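Endopolygalacturonase (Chondrostereum purpureum, PDB 1K5C) probably hydrolyses the internal 1,4-alpha-D-galacturonosyl linkages of polygalacturonate, the pectic polymer of plant cell walls. Local coordinates at residues Ile176-Gly181 with Val211-Asn216; Ile197-Ile202 with Ser239-Asp244; Val256-Ser261 with Gly305-Ser310. One frame throughout, in Å; residues are numbered along the deposited sequence.

Contact 1: residues Ile176-Gly181 with Val211-Asn216; sequences IAINDG and VVIKGN
The carbonyl O of I178 is hydrogen-bonded to the backbone N of G200 on the next strand of its sheet, while the side chain of the same residue turns inward to meet V211. This division of labour belongs to the parallel beta-helix of glycoside hydrolase family 28: peptide groups bond from one coil to the next, and apolar side chains fill the space between the walls. The strands 176-179 and 211-214 lie on different walls of the coil and run in opposite directions. No hydrogen bond crosses between them, and the backbones stay well apart, with the CA atoms of I178 and V211 8.9 Å from each other. The wall of 211-214 is held in its own sheet in the same way, the backbone N of I213 making a probable hydrogen bond to the carbonyl O of T242.

What spans the gap is the long branch of I178. Its CG1 is set opposite the carbonyl carbon (chi1 -60°), and the nearly straight continuation (chi2 170°) carries CD1 toward the far wall, where it meets V211 tip to tip. V211 answers with CG1, the methyl placed opposite its own backbone N. The CD1 of I213 also points at this methyl of I178, but I213 was modelled in two conformers and that contact is doubtful. I184 from strand 184-187 also touches I178, and I197 touches I213, so the inner layer continues along the coil. The contact therefore rests chiefly on a single methyl, with I178 CD1 3.8 Å from V211 CG1.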
ATOM      1  N   ILE A 176      -2.773  -0.296  -0.958  1.00 10.49           N
ATOM      2  CA  ILE A 176      -1.391  -0.794  -0.903  1.00 10.22           C
ATOM      3  C   ILE A 176      -0.827  -0.640  -2.310  1.00 10.15           C
ATOM      4  O   ILE A 176      -1.559  -0.847  -3.287  1.00 10.07           O
ATOM      5  CB  ILE A 176      -1.283  -2.272  -0.417  1.00 10.36           C
ATOM      6  CG1 ILE A 176       0.173  -2.738  -0.391  1.00 10.63           C
ATOM      7  CG2 ILE A 176      -2.203  -3.216  -1.209  1.00 11.38           C
ATOM      8  CD1 ILE A 176       0.379  -4.053   0.367  1.00 12.12           C
ATOM      9  N   ALA A 177       0.468  -0.302  -2.361  1.00 10.13           N
ATOM     10  CA  ALA A 177       1.231  -0.393  -3.610  1.00 10.27           C
ATOM     11  C   ALA A 177       2.468  -1.248  -3.291  1.00 10.02           C
ATOM     12  O   ALA A 177       3.303  -0.870  -2.469  1.00 10.77           O
ATOM     13  CB  ALA A 177       1.646   0.961  -4.144  1.00 10.99           C
ATOM     14  N   ILE A 178       2.549  -2.415  -3.950  1.00 10.13           N
ATOM     15  CA  ILE A 178       3.679  -3.300  -3.786  1.00 10.06           C
ATOM     16  C   ILE A 178       4.631  -2.986  -4.935  1.00 10.27           C
ATOM     17  O   ILE A 178       4.344  -3.250  -6.103  1.00 10.77           O
ATOM     18  CB  ILE A 178       3.243  -4.774  -3.832  1.00 11.22           C
ATOM     19  CG1 ILE A 178       2.237  -5.090  -2.698  1.00 12.10           C
ATOM     20  CG2 ILE A 178       4.488  -5.656  -3.744  1.00 12.65           C
ATOM     21  CD1 ILE A 178       1.575  -6.438  -2.820  1.00 12.89           C
ATOM     22  N   ASN A 179       5.775  -2.358  -4.588  1.00 10.65           N
ATOM     23  CA  ASN A 179       6.673  -1.808  -5.583  1.00 11.14           C
ATOM     24  C   ASN A 179       7.927  -2.638  -5.854  1.00 10.85           C
ATOM     25  O   ASN A 179       8.544  -2.467  -6.907  1.00 11.36           O
ATOM     26  CB  ASN A 179       7.070  -0.377  -5.148  1.00 11.75           C
ATOM     27  CG  ASN A 179       5.856   0.549  -5.142  1.00 14.53           C
ATOM     28  OD1 ASN A 179       5.695   1.367  -4.192  1.00 20.01           O
ATOM     29  ND2 ASN A 179       5.029   0.418  -6.126  1.00 16.32           N
ATOM     30  N   ASP A 180       8.300  -3.503  -4.916  1.00 10.74           N
ATOM     31  CA  ASP A 180       9.483  -4.336  -5.068  1.00 10.96           C
ATOM     32  C   ASP A 180       9.428  -5.408  -3.968  1.00 10.72           C
ATOM     33  O   ASP A 180       8.941  -5.097  -2.859  1.00 11.46           O
ATOM     34  CB  ASP A 180      10.753  -3.486  -4.889  1.00 11.31           C
ATOM     35  CG  ASP A 180      12.028  -4.157  -5.334  1.00 12.06           C
ATOM     36  OD1 ASP A 180      12.030  -4.988  -6.266  1.00 13.03           O
ATOM     37  OD2 ASP A 180      13.108  -3.774  -4.774  1.00 17.78           O
ATOM     38  N   GLY A 181       9.927  -6.599  -4.257  1.00 10.65           N
ATOM     39  CA  GLY A 181      10.107  -7.612  -3.232  1.00 11.64           C
ATOM     40  C   GLY A 181       9.395  -8.930  -3.530  1.00 10.87           C
ATOM     41  O   GLY A 181       8.569  -9.064  -4.427  1.00 11.35           O
ATOM     42  N   VAL A 211       3.252 -12.946  -4.545  1.00 10.98           N
ATOM     43  CA  VAL A 211       2.296 -12.048  -3.858  1.00 10.94           C
ATOM     44  C   VAL A 211       0.993 -12.822  -3.729  1.00 10.55           C
ATOM     45  O   VAL A 211       0.494 -13.418  -4.686  1.00 11.34           O
ATOM     46  CB  VAL A 211       2.090 -10.768  -4.672  1.00 11.15           C
ATOM     47  CG1 VAL A 211       0.948  -9.940  -4.084  1.00 12.52           C
ATOM     48  CG2 VAL A 211       3.362  -9.933  -4.761  1.00 12.82           C
ATOM     49  N   VAL A 212       0.411 -12.757  -2.522  1.00 10.75           N
ATOM     50  CA  VAL A 212      -0.940 -13.295  -2.265  1.00 10.65           C
ATOM     51  C   VAL A 212      -1.809 -12.143  -1.773  1.00 10.39           C
ATOM     52  O   VAL A 212      -1.487 -11.493  -0.770  1.00 11.36           O
ATOM     53  CB  VAL A 212      -0.892 -14.440  -1.230  1.00 11.56           C
ATOM     54  CG1 VAL A 212      -2.306 -14.840  -0.849  1.00 12.76           C
ATOM     55  CG2 VAL A 212      -0.129 -15.638  -1.828  1.00 14.09           C
ATOM     56  N   ILE A 213      -2.899 -11.901  -2.498  1.00 10.24           N
ATOM     57  CA  ILE A 213      -3.889 -10.864  -2.190  1.00 10.09           C
ATOM     58  C   ILE A 213      -5.181 -11.614  -1.857  1.00 10.08           C
ATOM     59  O   ILE A 213      -5.853 -12.106  -2.795  1.00 10.36           O
ATOM     60  CB  ILE A 213      -4.042  -9.893  -3.383  1.00 11.01           C
ATOM     61  CG1 ILE A 213      -2.778  -9.233  -3.750  1.00 13.94           C
ATOM     62  CG2 ILE A 213      -5.183  -8.907  -3.133  1.00 10.81           C
ATOM     63  CD1 ILE A 213      -2.127  -8.379  -2.837  0.54 11.91           C
ATOM     64  N   LYS A 214      -5.478 -11.765  -0.572  1.00 10.44           N
ATOM     65  CA  LYS A 214      -6.505 -12.746  -0.166  1.00 10.68           C
ATOM     66  C   LYS A 214      -7.477 -12.134   0.848  1.00 10.48           C
ATOM     67  O   LYS A 214      -7.068 -11.552   1.843  1.00 10.87           O
ATOM     68  CB  LYS A 214      -5.862 -13.978   0.454  1.00 11.60           C
ATOM     69  CG  LYS A 214      -6.834 -15.073   0.878  1.00 12.16           C
ATOM     70  CD  LYS A 214      -6.111 -16.360   1.249  1.00 15.79           C
ATOM     71  CE  LYS A 214      -7.051 -17.504   1.695  1.00 14.68           C
ATOM     72  NZ  LYS A 214      -8.427 -17.678   1.051  1.00 18.99           N
ATOM     73  N   GLY A 215      -8.798 -12.342   0.598  1.00 10.74           N
ATOM     74  CA  GLY A 215      -9.758 -12.056   1.669  1.00 11.16           C
ATOM     75  C   GLY A 215     -10.037 -10.593   1.911  1.00 10.69           C
ATOM     76  O   GLY A 215     -10.616 -10.258   2.955  1.00 11.84           O
ATOM     77  N   ASN A 216      -9.647  -9.705   0.976  1.00 10.68           N
ATOM     78  CA  ASN A 216      -9.829  -8.277   1.197  1.00 10.47           C
ATOM     79  C   ASN A 216     -11.165  -7.785   0.681  1.00 10.91           C
ATOM     80  O   ASN A 216     -11.771  -8.353  -0.221  1.00 12.57           O
ATOM     81  CB  ASN A 216      -8.682  -7.509   0.447  1.00 11.00           C
ATOM     82  CG  ASN A 216      -7.336  -8.003   0.882  1.00 10.40           C
ATOM     83  OD1 ASN A 216      -6.658  -8.765   0.055  1.00 12.24           O
ATOM     84  ND2 ASN A 216      -6.885  -7.686   2.018  1.00  9.71           N
TER

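Contact 2: residues Ile197-Ile202 with Ser239-Asp244; sequences ISIGSI and SGVTYD
I199 and V241 meet head on in the interior of the beta-helix, and Y243 completes the trio that carries this contact. I199 gives up the most surface. Its CG1 stands opposite the carbonyl carbon, and with the chain extended beyond it (chi2 167°) the terminal CD1 arrives at the isopropyl fork of V241 from across the coil. It touches both prongs of that fork: CD1 of I199 lies 3.6 Å from V241 CG2 and 3.8 Å from V241 CG1. One methyl thus sits against two, a compact junction between walls whose nearest CA atoms, those of I199 and V241, are 9.4 Å apart.

Y243 serves the contact differently. Its ring is stacked on F280 and touches I227 and I213, and its phenol oxygen reaches in beside I199, with OH 4.3 Å from I199 CD1. There the hydroxyl meets a water, which lies at the ring edge and in the plane of the ring, 2.7 Å from Y243 OH. The same water donates a hydrogen bond to I197 O at 2.9 Å. I197 is also joined through its backbone to R226 on the neighbouring strand.

The chemistry is therefore mixed but orderly. Methyl groups fill the middle, and the one polar group brought in with them, the phenol, is paired through water with a main-chain carbonyl, so the tyrosine oxygen has a water-mediated link to the other wall and no direct hydrogen bond to it.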
ATOM      1  N   ILE A 197      -6.150  -2.093  -4.768  1.00 10.13           N
ATOM      2  CA  ILE A 197      -4.993  -2.890  -4.356  1.00 10.11           C
ATOM      3  C   ILE A 197      -4.049  -2.992  -5.525  1.00 10.02           C
ATOM      4  O   ILE A 197      -4.404  -3.595  -6.559  1.00 10.54           O
ATOM      5  CB  ILE A 197      -5.451  -4.293  -3.909  1.00 10.33           C
ATOM      6  CG1 ILE A 197      -6.393  -4.156  -2.689  1.00 11.34           C
ATOM      7  CG2 ILE A 197      -4.256  -5.191  -3.600  1.00 10.95           C
ATOM      8  CD1 ILE A 197      -7.079  -5.458  -2.286  1.00 12.16           C
ATOM      9  N   SER A 198      -2.834  -2.422  -5.395  1.00 10.11           N
ATOM     10  CA  SER A 198      -1.931  -2.276  -6.517  1.00 10.27           C
ATOM     11  C   SER A 198      -0.615  -3.004  -6.313  1.00  9.86           C
ATOM     12  O   SER A 198      -0.007  -3.022  -5.245  1.00 10.24           O
ATOM     13  CB  SER A 198      -1.640  -0.810  -6.761  1.00 11.35           C
ATOM     14  OG  SER A 198      -2.786  -0.232  -7.347  0.69 12.15           O
ATOM     15  N   ILE A 199      -0.118  -3.506  -7.477  1.00 10.27           N
ATOM     16  CA  ILE A 199       1.301  -3.847  -7.667  1.00 10.25           C
ATOM     17  C   ILE A 199       1.827  -2.787  -8.615  1.00 10.52           C
ATOM     18  O   ILE A 199       1.293  -2.609  -9.719  1.00 11.56           O
ATOM     19  CB  ILE A 199       1.494  -5.245  -8.209  1.00 10.99           C
ATOM     20  CG1 ILE A 199       1.047  -6.291  -7.152  1.00 11.41           C
ATOM     21  CG2 ILE A 199       2.928  -5.452  -8.656  1.00 11.79           C
ATOM     22  CD1 ILE A 199       0.918  -7.702  -7.711  1.00 13.52           C
ATOM     23  N   GLY A 200       2.877  -2.065  -8.184  1.00 10.81           N
ATOM     24  CA  GLY A 200       3.483  -1.001  -8.961  1.00 11.35           C
ATOM     25  C   GLY A 200       2.961   0.369  -8.570  1.00 11.25           C
ATOM     26  O   GLY A 200       2.218   0.544  -7.618  1.00 12.61           O
ATOM     27  N   SER A 201       3.400   1.383  -9.314  1.00 12.23           N
ATOM     28  CA  SER A 201       4.081   1.260 -10.593  1.00 13.11           C
ATOM     29  C   SER A 201       5.439   0.630 -10.476  1.00 12.29           C
ATOM     30  O   SER A 201       6.278   0.999  -9.620  1.00 13.77           O
ATOM     31  CB  SER A 201       4.264   2.718 -11.119  1.00 19.79           C
ATOM     32  OG  SER A 201       5.042   2.655 -12.247  1.00 28.53           O
ATOM     33  N   ILE A 202       5.663  -0.349 -11.345  1.00 11.47           N
ATOM     34  CA  ILE A 202       6.945  -1.051 -11.429  1.00 11.37           C
ATOM     35  C   ILE A 202       7.907  -0.208 -12.248  1.00 11.14           C
ATOM     36  O   ILE A 202       7.619   0.149 -13.415  1.00 11.87           O
ATOM     37  CB  ILE A 202       6.735  -2.445 -12.052  1.00 11.50           C
ATOM     38  CG1 ILE A 202       5.796  -3.295 -11.185  1.00 12.19           C
ATOM     39  CG2 ILE A 202       8.075  -3.111 -12.316  1.00 12.47           C
ATOM     40  CD1 ILE A 202       6.375  -3.699  -9.832  1.00 13.37           C
ATOM     41  N   SER A 239       5.955 -11.472 -11.046  1.00 10.90           N
ATOM     42  CA  SER A 239       5.760 -12.905 -11.324  1.00 11.82           C
ATOM     43  C   SER A 239       5.177 -13.606 -10.118  1.00 11.28           C
ATOM     44  O   SER A 239       5.747 -13.558  -9.031  1.00 13.38           O
ATOM     45  CB  SER A 239       7.086 -13.534 -11.698  1.00 12.72           C
ATOM     46  OG  SER A 239       6.951 -14.878 -12.104  0.58 15.42           O
ATOM     47  N   GLY A 240       4.085 -14.342 -10.338  1.00 11.08           N
ATOM     48  CA  GLY A 240       3.531 -15.184  -9.259  1.00 11.30           C
ATOM     49  C   GLY A 240       2.630 -14.336  -8.341  1.00 11.38           C
ATOM     50  O   GLY A 240       3.044 -13.976  -7.237  1.00 13.47           O
ATOM     51  N   VAL A 241       1.451 -13.981  -8.830  1.00 11.20           N
ATOM     52  CA  VAL A 241       0.471 -13.211  -8.094  1.00 11.02           C
ATOM     53  C   VAL A 241      -0.808 -14.002  -8.021  1.00 10.89           C
ATOM     54  O   VAL A 241      -1.295 -14.473  -9.049  1.00 12.32           O
ATOM     55  CB  VAL A 241       0.213 -11.848  -8.802  1.00 11.86           C
ATOM     56  CG1 VAL A 241      -0.829 -11.034  -7.993  1.00 12.64           C
ATOM     57  CG2 VAL A 241       1.519 -11.057  -9.004  1.00 12.51           C
ATOM     58  N   THR A 242      -1.339 -14.154  -6.813  1.00 10.69           N
ATOM     59  CA  THR A 242      -2.618 -14.874  -6.623  1.00 11.25           C
ATOM     60  C   THR A 242      -3.615 -13.963  -5.926  1.00 10.43           C
ATOM     61  O   THR A 242      -3.346 -13.522  -4.805  1.00 11.40           O
ATOM     62  CB  THR A 242      -2.389 -16.151  -5.789  1.00 13.30           C
ATOM     63  OG1 THR A 242      -1.380 -16.936  -6.414  1.00 18.78           O
ATOM     64  CG2 THR A 242      -3.689 -16.946  -5.669  1.00 15.51           C
ATOM     65  N   TYR A 243      -4.724 -13.753  -6.580  1.00 10.34           N
ATOM     66  CA  TYR A 243      -5.893 -13.067  -6.001  1.00 10.26           C
ATOM     67  C   TYR A 243      -6.898 -14.143  -5.586  1.00 10.23           C
ATOM     68  O   TYR A 243      -7.279 -14.986  -6.406  1.00 10.98           O
ATOM     69  CB  TYR A 243      -6.552 -12.153  -7.062  1.00 10.78           C
ATOM     70  CG  TYR A 243      -5.663 -11.049  -7.542  1.00 10.28           C
ATOM     71  CD1 TYR A 243      -5.494  -9.880  -6.822  1.00 10.41           C
ATOM     72  CD2 TYR A 243      -4.960 -11.173  -8.743  1.00 11.04           C
ATOM     73  CE1 TYR A 243      -4.673  -8.845  -7.254  1.00 10.68           C
ATOM     74  CE2 TYR A 243      -4.141 -10.150  -9.212  1.00 11.51           C
ATOM     75  CZ  TYR A 243      -4.014  -8.993  -8.469  1.00 11.21           C
ATOM     76  OH  TYR A 243      -3.161  -8.017  -8.944  1.00 12.55           O
ATOM     77  N   ASP A 244      -7.300 -14.101  -4.312  1.00 10.50           N
ATOM     78  CA  ASP A 244      -8.123 -15.185  -3.721  1.00 10.97           C
ATOM     79  C   ASP A 244      -9.113 -14.539  -2.791  1.00 10.94           C
ATOM     80  O   ASP A 244      -8.717 -13.791  -1.892  1.00 11.32           O
ATOM     81  CB  ASP A 244      -7.134 -16.104  -3.020  1.00 11.83           C
ATOM     82  CG  ASP A 244      -7.701 -17.325  -2.345  1.00 13.78           C
ATOM     83  OD1 ASP A 244      -8.855 -17.294  -1.876  1.00 13.80           O
ATOM     84  OD2 ASP A 244      -6.908 -18.341  -2.326  1.00 17.09           O
TER
HETATM   85  O   HOH W   1      -2.819  -5.789  -7.455  1.00 11.05           O

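Contact 3: residues Val256-Ser261 with Gly305-Ser310; sequences VLISQS and GNWNWS
I258 pushes its two branches against a pair of indoles, W307 and W309, which project from the opposite wall of the beta-helix like neighbouring teeth. The strands 256-259 and 306-309 run almost antiparallel, at 171°, with their axes 13.9 Å apart, a gap that the two indoles and the methyls of I258 and V256 span between them. Both indoles start out alike, CG opposite the carbonyl carbon in each (chi1 -68° in W307 and -74° in W309), so their six-membered rings are carried in the same general direction, toward the other wall.

The ends of the two rings, with W307 CH2 6.0 Å from W309 CH2, form a notch, and I258 points toward it. The longer branch of I258 brings CD1 to the W309 side, 3.6 Å from CZ2 and 3.8 Å from CH2 of W309, approaching obliquely. The shorter branch, I258 CG2, takes the other side of the notch, where it lies 4.2 Å from W307 CH2. A second bump comes from V256, whose CG1 meets W309 CH2 at 4.3 Å. The end of W309 is therefore met by methyls from two residues of the same strand, and I258 spans both rings. I227 and F275 touch I258 as well, while F280 packs edge-to-face with W309.

Just beyond the indoles in sequence, the side chain of N308 closes an Asx turn: N308 OD1 accepts from S310 N at 3.0 Å.

Each indole N-H finds a main-chain carbonyl, that of W307 at S304 O and that of W309 at V278 O. Both are thus satisfied outside the contact, and what crosses it is carbon against carbon, van der Waals packing with no hydrogen bond.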
ATOM      1  N   VAL A 256     -10.510  -4.467 -12.904  1.00 11.25           N
ATOM      2  CA  VAL A 256      -9.155  -4.952 -13.013  1.00 11.28           C
ATOM      3  C   VAL A 256      -8.485  -4.182 -14.122  1.00 11.06           C
ATOM      4  O   VAL A 256      -9.000  -4.118 -15.231  1.00 11.53           O
ATOM      5  CB  VAL A 256      -9.113  -6.476 -13.367  1.00 11.17           C
ATOM      6  CG1 VAL A 256      -7.691  -6.982 -13.568  1.00 12.34           C
ATOM      7  CG2 VAL A 256      -9.888  -7.327 -12.349  1.00 12.16           C
ATOM      8  N   LEU A 257      -7.271  -3.604 -13.830  1.00 11.44           N
ATOM      9  CA  LEU A 257      -6.452  -3.008 -14.870  1.00 11.67           C
ATOM     10  C   LEU A 257      -5.025  -3.523 -14.691  1.00 11.25           C
ATOM     11  O   LEU A 257      -4.381  -3.267 -13.688  1.00 12.05           O
ATOM     12  CB  LEU A 257      -6.480  -1.470 -14.852  1.00 12.08           C
ATOM     13  CG  LEU A 257      -5.554  -0.779 -15.893  1.00 13.05           C
ATOM     14  CD1 LEU A 257      -5.970  -1.104 -17.321  1.00 13.20           C
ATOM     15  CD2 LEU A 257      -5.539   0.722 -15.672  1.00 14.33           C
ATOM     16  N   ILE A 258      -4.588  -4.320 -15.679  1.00 11.23           N
ATOM     17  CA  ILE A 258      -3.232  -4.889 -15.715  1.00 11.29           C
ATOM     18  C   ILE A 258      -2.595  -4.249 -16.923  1.00 10.81           C
ATOM     19  O   ILE A 258      -3.063  -4.511 -18.038  1.00 11.75           O
ATOM     20  CB  ILE A 258      -3.285  -6.407 -15.737  1.00 12.52           C
ATOM     21  CG1 ILE A 258      -3.788  -6.877 -14.306  1.00 13.96           C
ATOM     22  CG2 ILE A 258      -1.913  -7.000 -16.047  1.00 12.61           C
ATOM     23  CD1 ILE A 258      -4.192  -8.323 -14.263  1.00 16.53           C
ATOM     24  N   SER A 259      -1.588  -3.395 -16.716  1.00 10.68           N
ATOM     25  CA  SER A 259      -1.119  -2.572 -17.813  1.00 10.80           C
ATOM     26  C   SER A 259       0.361  -2.253 -17.716  1.00 10.77           C
ATOM     27  O   SER A 259       0.892  -1.928 -16.666  1.00 11.68           O
ATOM     28  CB  SER A 259      -1.896  -1.253 -17.823  1.00 13.07           C
ATOM     29  OG  SER A 259      -1.312  -0.355 -18.791  1.00 14.29           O
ATOM     30  N   GLN A 260       1.018  -2.363 -18.886  1.00 10.43           N
ATOM     31  CA  GLN A 260       2.408  -1.991 -19.057  1.00 10.55           C
ATOM     32  C   GLN A 260       2.555  -0.653 -19.799  1.00 10.56           C
ATOM     33  O   GLN A 260       3.648  -0.360 -20.319  1.00 11.61           O
ATOM     34  CB  GLN A 260       3.157  -3.141 -19.764  1.00 10.97           C
ATOM     35  CG  GLN A 260       3.337  -4.313 -18.813  1.00 11.21           C
ATOM     36  CD  GLN A 260       3.703  -5.619 -19.499  1.00 10.79           C
ATOM     37  OE1 GLN A 260       3.361  -5.868 -20.672  1.00 11.43           O
ATOM     38  NE2 GLN A 260       4.372  -6.502 -18.781  1.00 11.58           N
ATOM     39  N   SER A 261       1.533   0.168 -19.768  1.00 11.39           N
ATOM     40  CA  SER A 261       1.536   1.493 -20.416  1.00 11.55           C
ATOM     41  C   SER A 261       1.689   2.649 -19.426  1.00 11.84           C
ATOM     42  O   SER A 261       1.601   3.820 -19.857  1.00 12.82           O
ATOM     43  CB  SER A 261       0.262   1.704 -21.220  1.00 12.66           C
ATOM     44  OG  SER A 261       0.183   0.715 -22.272  1.00 13.81           O
ATOM     45  N   GLY A 305       2.623 -17.031 -19.331  1.00 11.82           N
ATOM     46  CA  GLY A 305       2.090 -18.019 -18.414  1.00 12.53           C
ATOM     47  C   GLY A 305       0.623 -18.356 -18.709  1.00 11.71           C
ATOM     48  O   GLY A 305      -0.030 -17.799 -19.579  1.00 13.10           O
ATOM     49  N   ASN A 306       0.161 -19.346 -17.915  1.00 12.76           N
ATOM     50  CA  ASN A 306      -1.256 -19.792 -17.976  1.00 13.01           C
ATOM     51  C   ASN A 306      -1.950 -19.139 -16.808  1.00 13.03           C
ATOM     52  O   ASN A 306      -1.857 -19.594 -15.664  1.00 15.65           O
ATOM     53  CB  ASN A 306      -1.320 -21.306 -17.865  1.00 15.41           C
ATOM     54  CG  ASN A 306      -0.650 -21.948 -19.094  1.00 18.89           C
ATOM     55  OD1 ASN A 306      -1.037 -21.653 -20.219  1.00 22.08           O
ATOM     56  ND2 ASN A 306       0.358 -22.747 -18.855  1.00 28.25           N
ATOM     57  N   TRP A 307      -2.612 -18.014 -17.117  1.00 11.88           N
ATOM     58  CA  TRP A 307      -3.275 -17.201 -16.071  1.00 11.41           C
ATOM     59  C   TRP A 307      -4.638 -17.823 -15.834  1.00 11.61           C
ATOM     60  O   TRP A 307      -5.563 -17.713 -16.673  1.00 12.83           O
ATOM     61  CB  TRP A 307      -3.407 -15.766 -16.571  1.00 11.68           C
ATOM     62  CG  TRP A 307      -2.098 -15.032 -16.720  1.00 11.57           C
ATOM     63  CD1 TRP A 307      -0.822 -15.546 -16.759  1.00 11.64           C
ATOM     64  CD2 TRP A 307      -1.981 -13.602 -16.852  1.00 11.61           C
ATOM     65  NE1 TRP A 307       0.107 -14.476 -16.888  1.00 11.84           N
ATOM     66  CE2 TRP A 307      -0.593 -13.295 -16.977  1.00 12.03           C
ATOM     67  CE3 TRP A 307      -2.902 -12.531 -16.895  1.00 12.07           C
ATOM     68  CZ2 TRP A 307      -0.145 -11.981 -17.139  1.00 12.44           C
ATOM     69  CZ3 TRP A 307      -2.442 -11.235 -17.056  1.00 13.49           C
ATOM     70  CH2 TRP A 307      -1.071 -10.959 -17.171  1.00 13.46           C
ATOM     71  N   ASN A 308      -4.747 -18.494 -14.676  1.00 11.15           N
ATOM     72  CA  ASN A 308      -6.037 -19.160 -14.325  1.00 11.50           C
ATOM     73  C   ASN A 308      -6.884 -18.103 -13.583  1.00 11.09           C
ATOM     74  O   ASN A 308      -6.527 -17.756 -12.447  1.00 11.43           O
ATOM     75  CB  ASN A 308      -5.721 -20.351 -13.403  1.00 11.61           C
ATOM     76  CG  ASN A 308      -6.992 -21.141 -13.081  1.00 11.84           C
ATOM     77  OD1 ASN A 308      -8.105 -20.602 -13.160  1.00 13.62           O
ATOM     78  ND2 ASN A 308      -6.818 -22.391 -12.753  1.00 12.17           N
ATOM     79  N   TRP A 309      -7.893 -17.589 -14.273  1.00 11.01           N
ATOM     80  CA  TRP A 309      -8.777 -16.568 -13.720  1.00 11.58           C
ATOM     81  C   TRP A 309     -10.168 -17.157 -13.442  1.00 11.34           C
ATOM     82  O   TRP A 309     -11.174 -16.461 -13.377  1.00 11.88           O
ATOM     83  CB  TRP A 309      -8.894 -15.381 -14.691  1.00 12.40           C
ATOM     84  CG  TRP A 309      -7.642 -14.533 -14.682  1.00 12.01           C
ATOM     85  CD1 TRP A 309      -6.366 -14.843 -14.264  1.00 11.72           C
ATOM     86  CD2 TRP A 309      -7.600 -13.150 -15.117  1.00 12.75           C
ATOM     87  NE1 TRP A 309      -5.525 -13.736 -14.413  1.00 12.45           N
ATOM     88  CE2 TRP A 309      -6.269 -12.703 -14.932  1.00 12.57           C
ATOM     89  CE3 TRP A 309      -8.562 -12.280 -15.643  1.00 14.69           C
ATOM     90  CZ2 TRP A 309      -5.906 -11.367 -15.272  1.00 13.88           C
ATOM     91  CZ3 TRP A 309      -8.186 -10.979 -15.961  1.00 16.83           C
ATOM     92  CH2 TRP A 309      -6.863 -10.544 -15.776  1.00 15.41           C
ATOM     93  N   SER A 310     -10.199 -18.483 -13.146  1.00 11.82           N
ATOM     94  CA  SER A 310     -11.485 -19.176 -13.006  1.00 12.00           C
ATOM     95  C   SER A 310     -12.334 -18.623 -11.930  1.00 11.70           C
ATOM     96  O   SER A 310     -13.565 -18.705 -12.037  1.00 13.26           O
ATOM     97  CB  SER A 310     -11.189 -20.674 -12.750  1.00 13.35           C
ATOM     98  OG  SER A 310     -10.375 -20.834 -11.557  0.67 15.70           O
TER

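Contacts 1 and 2 occupy successive levels of one coiled interior, their centres about 6 Å apart and their strands adjacent on both walls; their segments also alternate along the chain. Contact 3 lies further along, beyond strand 223-230, its centre about 10 Å from that of contact 2 and about 15 Å from that of contact 1, without touching either. On that strand are R226 and K228, which bind galacturonate in another crystal structure of this protein, though none is bound here: the side chain of K228 is about 9, 7 and 8 Å from those of I178, I199 and I258. In between, I227 touches both Y243 of contact 2 and I258 of contact 3.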